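Side-chain contacts in endo-1,4-b-d-mannanase (Trichoderma reesei, PDB 1QNR), which probably hydrolyses internal beta-1,4-mannosidic bonds of mannans: residues T10-D15 and A160-E165; S46-K51 and S330-L335; P109-W114 and T142-Y147. One frame throughout, in Å; residues are numbered along the deposited sequence. Where two conformers were deposited one is given.

From the N terminus, residues 10-15 of a small antiparallel sheet are met by 160-165, a strand of the barrel, closing contact 1. Before that the chain passes 46-51, on and after helix 35-47; their partner 330-335 lies on the last helix, so contacts 1 and 2 cross. Contact 3 joins 109-114 to 142-147 and falls wholly within both larger loops. Contact 1 ties the N-terminal sheet to the barrel, contact 2 brings the first and last helices together, and contact 3 binds a barrel strand's loop to helix 138-155. Ile14 packs on Lys51, and Phe110 N probably hydrogen-bonds to Glu165 O, whereas contacts 2 and 3 remain about 14 Å apart at their nearest atoms.

Contact 1. Residues T10-D15 and A160-E165; sequences TQFNID and AIFAWE
Phe162 drives the edge of its ring into the face of Phe12, and this edge-to-face pair is the tight part of the contact. The ring centroids are 4.9 Å apart and the planes meet at 54°, well short of perpendicular. The leading atom is Phe162 CZ, which stands over the centre of the Phe12 ring and comes within 3.5 Å of Phe12 CD1. Next to it, Phe162 CE1 reaches 3.8 Å from Phe12 CE1, so one corner of the ring carries the approach. Phe162 can extend this far because its CG lies anti to the backbone N (chi1 -171°), which swings the ring off its own strand and across to the other. The flank formed by Ile14 is looser. There Ile14 CD1 lies near the plane of the Phe162 ring and stays 4.1 Å from Phe162 CE2, at the edge and not over a face. Along strand 11-14, Phe12, pointing at the other strand, and Ile14, bending its CD1 end toward it, alternate with the partly or fully exposed Gln11 and Asn13. No hydrogen bond crosses between the segments, and the union is apolar throughout. With an alanine here in place of Phe12, the CZ corner of Phe162 would probably lose the aromatic face it points into, and a gap would be likely to open between the two strands. The three-stranded antiparallel sheet thus lies against the start of barrel strand 161-165, in the manner of a bottom cover on the TIM barrel. Phe237 adds a second edge-to-face partner to Phe12, which also touches Leu199 of strand 199-201, while Phe162 meets Phe21 and packs on Lys105 and Ile107 of strand 105-109.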
loop_
_atom_site.group_PDB
_atom_site.type_symbol
_atom_site.label_atom_id
_atom_site.label_comp_id
_atom_site.label_asym_id
_atom_site.label_seq_id
_atom_site.Cartn_x
_atom_site.Cartn_y
_atom_site.Cartn_z
ATOM N N THR A 10 5.950 10.078 -17.169
ATOM C CA THR A 10 5.534 8.831 -16.556
ATOM C C THR A 10 6.480 8.474 -15.368
ATOM O O THR A 10 6.583 7.306 -14.968
ATOM C CB THR A 10 5.455 7.612 -17.477
ATOM O OG1 THR A 10 6.684 7.620 -18.227
ATOM C CG2 THR A 10 4.273 7.727 -18.469
ATOM N N GLN A 11 6.888 9.553 -14.715
ATOM C CA GLN A 11 7.749 9.453 -13.532
ATOM C C GLN A 11 7.122 10.241 -12.375
ATOM O O GLN A 11 6.282 11.120 -12.579
ATOM C CB GLN A 11 9.197 9.939 -13.748
ATOM C CG GLN A 11 9.798 9.616 -15.103
ATOM C CD GLN A 11 11.225 10.046 -15.312
ATOM O OE1 GLN A 11 12.118 9.549 -14.617
ATOM N NE2 GLN A 11 11.405 10.959 -16.255
ATOM N N PHE A 12 7.593 9.979 -11.140
ATOM C CA PHE A 12 7.156 10.792 -10.015
ATOM C C PHE A 12 8.082 11.987 -9.725
ATOM O O PHE A 12 9.305 11.875 -9.929
ATOM C CB PHE A 12 7.017 9.937 -8.718
ATOM C CG PHE A 12 5.914 8.889 -8.839
ATOM C CD1 PHE A 12 4.578 9.239 -8.657
ATOM C CD2 PHE A 12 6.231 7.593 -9.161
ATOM C CE1 PHE A 12 3.572 8.270 -8.765
ATOM C CE2 PHE A 12 5.227 6.633 -9.286
ATOM C CZ PHE A 12 3.880 6.946 -9.128
ATOM N N ASN A 13 7.478 13.087 -9.276
ATOM C CA ASN A 13 8.231 14.268 -8.825
ATOM C C ASN A 13 8.064 14.371 -7.301
ATOM O O ASN A 13 6.970 14.630 -6.805
ATOM C CB ASN A 13 7.618 15.520 -9.529
ATOM C CG ASN A 13 8.324 16.798 -9.180
ATOM O OD1 ASN A 13 8.936 16.923 -8.128
ATOM N ND2 ASN A 13 8.240 17.858 -10.049
ATOM N N ILE A 14 9.183 14.068 -6.577
ATOM C CA ILE A 14 9.140 14.045 -5.114
ATOM C C ILE A 14 10.064 15.176 -4.626
ATOM O O ILE A 14 11.282 15.139 -4.963
ATOM C CB ILE A 14 9.668 12.677 -4.586
ATOM C CG1 ILE A 14 8.842 11.489 -5.189
ATOM C CG2 ILE A 14 9.728 12.631 -3.052
ATOM C CD1 ILE A 14 9.479 10.133 -4.840
ATOM N N ASP A 15 9.486 16.166 -3.948
ATOM C CA ASP A 15 10.251 17.330 -3.456
ATOM C C ASP A 15 11.122 17.939 -4.553
ATOM O O ASP A 15 12.265 18.383 -4.315
ATOM C CB ASP A 15 11.088 16.909 -2.246
ATOM C CG ASP A 15 10.202 16.571 -1.032
ATOM O OD1 ASP A 15 9.050 17.031 -0.995
ATOM O OD2 ASP A 15 10.696 15.863 -0.147
ATOM N N ALA A 160 3.454 15.345 3.277
ATOM C CA ALA A 160 4.027 13.991 3.475
ATOM C C ALA A 160 3.189 12.892 2.893
ATOM O O ALA A 160 3.658 11.750 2.983
ATOM C CB ALA A 160 4.235 13.783 4.997
ATOM N N ILE A 161 2.007 13.092 2.346
ATOM C CA ILE A 161 1.239 12.006 1.707
ATOM C C ILE A 161 1.645 11.786 0.273
ATOM O O ILE A 161 1.564 12.715 -0.572
ATOM C CB ILE A 161 -0.261 12.293 1.815
ATOM C CG1 ILE A 161 -0.686 12.651 3.259
ATOM C CG2 ILE A 161 -1.089 11.111 1.246
ATOM C CD1 ILE A 161 -0.411 11.543 4.293
ATOM N N PHE A 162 2.172 10.592 -0.030
ATOM C CA PHE A 162 2.501 10.199 -1.419
ATOM C C PHE A 162 1.216 9.963 -2.220
ATOM O O PHE A 162 0.973 10.535 -3.300
ATOM C CB PHE A 162 3.367 8.921 -1.496
ATOM C CG PHE A 162 3.927 8.581 -2.860
ATOM C CD1 PHE A 162 3.139 7.870 -3.779
ATOM C CD2 PHE A 162 5.210 8.947 -3.263
ATOM C CE1 PHE A 162 3.614 7.469 -5.034
ATOM C CE2 PHE A 162 5.736 8.561 -4.482
ATOM C CZ PHE A 162 4.912 7.870 -5.406
ATOM N N ALA A 163 0.341 9.114 -1.664
ATOM C CA ALA A 163 -0.973 8.823 -2.285
ATOM C C ALA A 163 -1.949 8.215 -1.246
ATOM O O ALA A 163 -1.523 7.433 -0.360
ATOM C CB ALA A 163 -0.808 7.794 -3.431
ATOM N N TRP A 164 -3.234 8.474 -1.505
ATOM C CA TRP A 164 -4.314 7.719 -0.807
ATOM C C TRP A 164 -4.523 6.416 -1.610
ATOM O O TRP A 164 -4.383 6.421 -2.869
ATOM C CB TRP A 164 -5.607 8.533 -0.829
ATOM C CG TRP A 164 -5.520 9.852 -0.084
ATOM C CD1 TRP A 164 -5.688 11.089 -0.609
ATOM C CD2 TRP A 164 -5.180 10.011 1.309
ATOM N NE1 TRP A 164 -5.539 12.050 0.385
ATOM C CE2 TRP A 164 -5.151 11.405 1.550
ATOM C CE3 TRP A 164 -4.845 9.128 2.355
ATOM C CZ2 TRP A 164 -4.914 11.971 2.806
ATOM C CZ3 TRP A 164 -4.524 9.681 3.612
ATOM C CH2 TRP A 164 -4.542 11.089 3.793
ATOM N N GLU A 165 -4.856 5.331 -0.924
ATOM C CA GLU A 165 -5.024 4.019 -1.578
ATOM C C GLU A 165 -6.338 3.447 -1.088
ATOM O O GLU A 165 -6.690 3.384 0.099
ATOM C CB GLU A 165 -3.789 3.158 -1.252
ATOM C CG GLU A 165 -3.862 1.738 -1.873
ATOM C CD GLU A 165 -2.459 1.118 -1.862
ATOM O OE1 GLU A 165 -2.119 0.538 -0.806
ATOM O OE2 GLU A 165 -1.749 1.386 -2.893
#

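Contact 2. Residues S46-K51 and S330-L335; sequences SSSGLK and SNWQCL
Trp332 of the last helix and Ser48, near the C-terminal end of helix 35-47, meet through a single hydrogen bond. Leading up to it, Ser330 and Asn331 begin the helical turn without touching 46-51; Asn331 packs instead on Pro283 and Cys284. At Trp332 the side chain leaves the helix with CG anti to the backbone N (chi1 168°), carrying the indole edge across to the serine. Trp332 NE1 donates to Ser48 OG over 3.0 Å, with an angle of 156° at the hydrogen, and the oxygen lies only 5° out of the ring plane. Ser48 OG in turn donates to His44 O, so the hydroxyl is held by two hydrogen bonds and its rotation is probably fixed. Next to the serine, Gly49 closes a Schellman motif, its N bonding back to Ser46 O. Farther along, Cys334 turns the other way into its disulfide with Cys284, and Leu335 packs on Glu287 of helix 283-295. Helix 330-343 is thus lodged between helices 283-295 and 35-47, with Leu50 resting on its Val336 and Val340 and on strand 21-25 beneath.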
loop_
_atom_site.group_PDB
_atom_site.type_symbol
_atom_site.label_atom_id
_atom_site.label_comp_id
_atom_site.label_asym_id
_atom_site.label_seq_id
_atom_site.Cartn_x
_atom_site.Cartn_y
_atom_site.Cartn_z
ATOM N N SER A 46 15.147 6.668 6.264
ATOM C CA SER A 46 15.642 7.851 5.561
ATOM C C SER A 46 17.156 7.792 5.335
ATOM O O SER A 46 17.625 8.080 4.211
ATOM C CB SER A 46 15.186 9.083 6.295
ATOM O OG SER A 46 15.831 10.268 5.766
ATOM N N SER A 47 17.937 7.401 6.363
ATOM C CA SER A 47 19.411 7.341 6.125
ATOM C C SER A 47 19.828 6.246 5.161
ATOM O O SER A 47 20.895 6.270 4.492
ATOM C CB SER A 47 20.142 7.244 7.473
ATOM O OG SER A 47 19.917 6.014 8.067
ATOM N N SER A 48 18.984 5.196 4.937
ATOM C CA SER A 48 19.243 4.179 3.914
ATOM C C SER A 48 18.981 4.704 2.500
ATOM O O SER A 48 19.362 4.023 1.530
ATOM C CB SER A 48 18.264 2.988 4.189
ATOM O OG SER A 48 18.564 2.300 5.389
ATOM N N GLY A 49 18.340 5.848 2.354
ATOM C CA GLY A 49 18.085 6.415 1.023
ATOM C C GLY A 49 16.718 6.132 0.431
ATOM O O GLY A 49 16.506 6.447 -0.742
ATOM N N LEU A 50 15.839 5.477 1.223
ATOM C CA LEU A 50 14.481 5.201 0.756
ATOM C C LEU A 50 13.656 6.485 0.896
ATOM O O LEU A 50 13.825 7.263 1.874
ATOM C CB LEU A 50 13.891 4.055 1.610
ATOM C CG LEU A 50 14.644 2.709 1.462
ATOM C CD1 LEU A 50 14.006 1.673 2.409
ATOM C CD2 LEU A 50 14.657 2.180 0.041
ATOM N N LYS A 51 12.697 6.638 -0.008
ATOM C CA LYS A 51 11.955 7.949 -0.026
ATOM C C LYS A 51 10.494 7.788 0.323
ATOM O O LYS A 51 9.794 8.810 0.657
ATOM C CB LYS A 51 12.010 8.557 -1.465
ATOM C CG LYS A 51 13.424 9.177 -1.744
ATOM C CD LYS A 51 13.365 9.903 -3.137
ATOM C CE LYS A 51 14.734 10.605 -3.353
ATOM N NZ LYS A 51 14.746 11.367 -4.695
ATOM N N SER A 330 22.794 -8.462 6.459
ATOM C CA SER A 330 23.347 -8.729 5.148
ATOM C C SER A 330 22.281 -8.609 4.046
ATOM O O SER A 330 22.600 -8.176 2.917
ATOM C CB SER A 330 23.978 -10.135 5.082
ATOM O OG SER A 330 23.167 -11.169 5.459
ATOM N N ASN A 331 21.012 -8.973 4.278
ATOM C CA ASN A 331 19.978 -8.788 3.281
ATOM C C ASN A 331 19.665 -7.288 3.132
ATOM O O ASN A 331 19.311 -6.903 1.994
ATOM C CB ASN A 331 18.707 -9.551 3.687
ATOM C CG ASN A 331 18.769 -11.082 3.523
ATOM O OD1 ASN A 331 17.923 -11.820 4.134
ATOM N ND2 ASN A 331 19.705 -11.504 2.709
ATOM N N TRP A 332 19.779 -6.455 4.152
ATOM C CA TRP A 332 19.668 -4.984 3.955
ATOM C C TRP A 332 20.767 -4.536 3.021
ATOM O O TRP A 332 20.542 -3.666 2.169
ATOM C CB TRP A 332 19.663 -4.301 5.336
ATOM C CG TRP A 332 19.839 -2.811 5.312
ATOM C CD1 TRP A 332 18.866 -1.846 5.297
ATOM C CD2 TRP A 332 21.082 -2.057 5.288
ATOM N NE1 TRP A 332 19.402 -0.564 5.232
ATOM C CE2 TRP A 332 20.768 -0.696 5.264
ATOM C CE3 TRP A 332 22.436 -2.472 5.359
ATOM C CZ2 TRP A 332 21.724 0.340 5.203
ATOM C CZ3 TRP A 332 23.388 -1.456 5.349
ATOM C CH2 TRP A 332 23.047 -0.113 5.289
ATOM N N GLN A 333 22.029 -5.019 3.179
ATOM C CA GLN A 333 23.104 -4.568 2.260
ATOM C C GLN A 333 22.703 -4.955 0.846
ATOM O O GLN A 333 22.871 -4.123 -0.074
ATOM C CB GLN A 333 24.461 -5.208 2.671
ATOM C CG GLN A 333 25.744 -5.274 1.839
ATOM C CD GLN A 333 26.958 -6.150 2.023
ATOM O OE1 GLN A 333 28.073 -6.127 1.346
ATOM N NE2 GLN A 333 27.073 -7.182 2.914
ATOM N N CYS A 334 22.291 -6.175 0.627
ATOM C CA CYS A 334 21.987 -6.687 -0.714
ATOM C C CYS A 334 20.771 -6.039 -1.439
ATOM O O CYS A 334 20.852 -5.703 -2.626
ATOM C CB CYS A 334 21.727 -8.181 -0.658
ATOM S SG CYS A 334 21.293 -8.978 -2.215
ATOM N N LEU A 335 19.692 -5.857 -0.661
ATOM C CA LEU A 335 18.409 -5.428 -1.256
ATOM C C LEU A 335 18.011 -4.004 -1.006
ATOM O O LEU A 335 16.998 -3.505 -1.544
ATOM C CB LEU A 335 17.295 -6.383 -0.665
ATOM C CG LEU A 335 17.450 -7.838 -1.134
ATOM C CD1 LEU A 335 16.414 -8.743 -0.437
ATOM C CD2 LEU A 335 17.372 -7.981 -2.661
#

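Contact 3. Residues P109-W114 and T142-Y147; sequences PFVNNW and TQYRKY. With BMA (beta-D-mannopyranose), chain B.
This is a buried, mainly apolar contact in which Phe110 and Val111, in the loop leaving barrel strand 105-109, pack against Tyr144 and Tyr147 of the outer helix 138-155. On the helix side Tyr144 contributes most, through one ring corner: Tyr144 CE1 lies 3.7 Å from Val111 CG1 and 3.9 Å from Phe110 CB. Both approaches are oblique to its ring, and the side chains of Phe110 and Val111 each cross that of Tyr144 at about a right angle. With chi1 at 168° the Tyr144 ring swings clear of the helix backbone toward the loop. Tyr144 OH passes Phe110 CD2 at 4.1 Å but is hydrogen-bonded to Leu166 O. Tyr147, one turn on, sets CE2 3.7 Å from Phe110 O and hands its own hydroxyl to Gly57 O. The Phe110 ring itself bends off toward Val148, Val151 and Val152 of the same helix, and Tyr123 of helix 119-127 touches both Val111 and Tyr144.

Farther along the loop, Asn112 OD1 accepts a weak hydrogen bond from Trp114 N at 3.2 Å and a further hydrogen bond from Asn168 ND2, which may help to steady the chain before the tryptophan. Trp114 lies between two groups: Asn113 ND2 sits over the centre of one face, and a mannose ring lies on the opposite one, its C3 3.6 Å from Trp114 CE2. That sugar is also hydrogen-bonded to Glu169, Glu205 and Trp247, an arrangement that may resemble the way substrate sugars are held. Chemically, then, the helix gives the loop an apolar footing while both tyrosine hydroxyls are satisfied by backbone carbonyls, and at the loop's far end the mannose rests on an indole whose NE1 is hydrogen-bonded to Glu169.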
loop_
_atom_site.group_PDB
_atom_site.type_symbol
_atom_site.label_atom_id
_atom_site.label_comp_id
_atom_site.label_asym_id
_atom_site.label_seq_id
_atom_site.Cartn_x
_atom_site.Cartn_y
_atom_site.Cartn_z
ATOM N N PRO A 109 -3.459 3.015 2.683
ATOM C CA PRO A 109 -4.732 2.358 2.316
ATOM C C PRO A 109 -5.758 2.447 3.442
ATOM O O PRO A 109 -5.433 2.410 4.640
ATOM C CB PRO A 109 -4.324 0.853 2.042
ATOM C CG PRO A 109 -3.123 0.696 2.973
ATOM C CD PRO A 109 -2.375 2.027 2.929
ATOM N N PHE A 110 -7.077 2.489 3.059
ATOM C CA PHE A 110 -8.181 2.703 3.992
ATOM C C PHE A 110 -8.869 1.464 4.552
ATOM O O PHE A 110 -9.557 1.626 5.578
ATOM C CB PHE A 110 -9.286 3.601 3.343
ATOM C CG PHE A 110 -8.808 4.933 2.807
ATOM C CD1 PHE A 110 -8.261 5.889 3.679
ATOM C CD2 PHE A 110 -8.944 5.231 1.450
ATOM C CE1 PHE A 110 -7.864 7.126 3.190
ATOM C CE2 PHE A 110 -8.515 6.485 0.972
ATOM C CZ PHE A 110 -7.989 7.443 1.834
ATOM N N VAL A 111 -8.701 0.308 3.919
ATOM C CA VAL A 111 -9.350 -0.949 4.390
ATOM C C VAL A 111 -8.458 -2.110 3.897
ATOM O O VAL A 111 -7.735 -1.996 2.886
ATOM C CB VAL A 111 -10.799 -1.082 3.846
ATOM C CG1 VAL A 111 -10.838 -1.232 2.326
ATOM C CG2 VAL A 111 -11.590 -2.199 4.557
ATOM N N ASN A 112 -8.568 -3.248 4.589
ATOM C CA ASN A 112 -7.865 -4.481 4.143
ATOM C C ASN A 112 -8.871 -5.424 3.428
ATOM O O ASN A 112 -9.994 -5.617 3.949
ATOM C CB ASN A 112 -7.323 -5.224 5.372
ATOM C CG ASN A 112 -6.153 -6.161 5.000
ATOM O OD1 ASN A 112 -5.801 -6.387 3.840
ATOM N ND2 ASN A 112 -5.474 -6.683 6.026
ATOM N N ASN A 113 -8.422 -6.039 2.299
ATOM C CA ASN A 113 -9.258 -7.114 1.735
ATOM C C ASN A 113 -9.306 -8.279 2.726
ATOM O O ASN A 113 -10.352 -8.939 2.908
ATOM C CB ASN A 113 -8.645 -7.602 0.409
ATOM C CG ASN A 113 -9.534 -8.630 -0.283
ATOM O OD1 ASN A 113 -10.586 -8.233 -0.818
ATOM N ND2 ASN A 113 -9.147 -9.902 -0.365
ATOM N N TRP A 114 -8.187 -8.530 3.390
ATOM C CA TRP A 114 -8.042 -9.671 4.307
ATOM C C TRP A 114 -8.403 -9.355 5.734
ATOM O O TRP A 114 -8.583 -8.166 6.090
ATOM C CB TRP A 114 -6.547 -10.178 4.230
ATOM C CG TRP A 114 -6.116 -10.395 2.809
ATOM C CD1 TRP A 114 -5.221 -9.608 2.092
ATOM C CD2 TRP A 114 -6.573 -11.392 1.885
ATOM N NE1 TRP A 114 -5.098 -10.058 0.792
ATOM C CE2 TRP A 114 -5.918 -11.154 0.641
ATOM C CE3 TRP A 114 -7.544 -12.410 1.936
ATOM C CZ2 TRP A 114 -6.140 -11.952 -0.489
ATOM C CZ3 TRP A 114 -7.745 -13.222 0.824
ATOM C CH2 TRP A 114 -7.053 -12.967 -0.392
ATOM N N THR A 142 -21.531 3.201 3.300
ATOM C CA THR A 142 -21.739 4.471 3.974
ATOM C C THR A 142 -20.765 4.663 5.126
ATOM O O THR A 142 -20.118 5.729 5.291
ATOM C CB THR A 142 -23.197 4.557 4.501
ATOM O OG1 THR A 142 -24.017 4.598 3.303
ATOM C CG2 THR A 142 -23.446 5.858 5.269
ATOM N N GLN A 143 -20.510 3.624 5.939
ATOM C CA GLN A 143 -19.505 3.712 7.004
ATOM C C GLN A 143 -18.082 3.752 6.469
ATOM O O GLN A 143 -17.283 4.592 6.990
ATOM C CB GLN A 143 -19.697 2.577 8.050
ATOM C CG GLN A 143 -18.824 2.765 9.277
ATOM C CD GLN A 143 -19.096 4.015 10.084
ATOM O OE1 GLN A 143 -20.259 4.470 10.179
ATOM N NE2 GLN A 143 -18.090 4.642 10.718
ATOM N N TYR A 144 -17.725 2.975 5.459
ATOM C CA TYR A 144 -16.380 3.051 4.828
ATOM C C TYR A 144 -16.117 4.483 4.363
ATOM O O TYR A 144 -14.984 5.016 4.577
ATOM C CB TYR A 144 -16.273 2.043 3.678
ATOM C CG TYR A 144 -15.064 2.188 2.768
ATOM C CD1 TYR A 144 -13.769 1.775 3.165
ATOM C CD2 TYR A 144 -15.228 2.671 1.462
ATOM C CE1 TYR A 144 -12.677 1.937 2.303
ATOM C CE2 TYR A 144 -14.139 2.791 0.578
ATOM C CZ TYR A 144 -12.859 2.450 1.033
ATOM O OH TYR A 144 -11.825 2.607 0.098
ATOM N N ARG A 145 -17.099 5.116 3.683
ATOM C CA ARG A 145 -16.838 6.499 3.222
ATOM C C ARG A 145 -16.755 7.494 4.393
ATOM O O ARG A 145 -15.967 8.477 4.311
ATOM C CB ARG A 145 -17.919 6.986 2.201
ATOM C CG ARG A 145 -17.926 6.090 0.944
ATOM C CD ARG A 145 -19.010 6.667 -0.014
ATOM N NE ARG A 145 -18.722 6.193 -1.340
ATOM C CZ ARG A 145 -18.810 6.769 -2.513
ATOM N NH1 ARG A 145 -18.476 5.932 -3.509
ATOM N NH2 ARG A 145 -19.198 8.073 -2.688
ATOM N N LYS A 146 -17.474 7.255 5.492
ATOM C CA LYS A 146 -17.317 8.135 6.672
ATOM C C LYS A 146 -15.901 7.964 7.229
ATOM O O LYS A 146 -15.269 8.966 7.642
ATOM C CB LYS A 146 -18.338 7.769 7.770
ATOM C CG LYS A 146 -19.760 8.237 7.547
ATOM C CD LYS A 146 -20.624 7.927 8.798
ATOM C CE LYS A 146 -20.247 8.780 9.970
ATOM N NZ LYS A 146 -21.354 8.946 10.974
ATOM N N TYR A 147 -15.348 6.739 7.200
ATOM C CA TYR A 147 -13.943 6.546 7.686
ATOM C C TYR A 147 -12.932 7.138 6.738
ATOM O O TYR A 147 -12.008 7.839 7.207
ATOM C CB TYR A 147 -13.714 4.975 7.853
ATOM C CG TYR A 147 -12.332 4.754 8.457
ATOM C CD1 TYR A 147 -12.113 5.120 9.808
ATOM C CD2 TYR A 147 -11.282 4.238 7.707
ATOM C CE1 TYR A 147 -10.853 4.995 10.377
ATOM C CE2 TYR A 147 -10.005 4.106 8.285
ATOM C CZ TYR A 147 -9.809 4.537 9.570
ATOM O OH TYR A 147 -8.512 4.432 10.157
HETATM C C1 BMA B . -3.450 -14.450 -0.027
HETATM C C2 BMA B . -3.368 -14.280 1.510
HETATM C C3 BMA B . -3.016 -12.833 1.864
HETATM C C4 BMA B . -1.815 -12.362 1.056
HETATM C C5 BMA B . -1.957 -12.620 -0.446
HETATM C C6 BMA B . -0.588 -12.450 -1.199
HETATM O O2 BMA B . -2.359 -15.142 2.056
HETATM O O3 BMA B . -2.792 -12.637 3.234
HETATM O O4 BMA B . -1.640 -10.963 1.333
HETATM O O5 BMA B . -2.181 -14.069 -0.648
HETATM O O6 BMA B . -1.023 -12.575 -2.558
#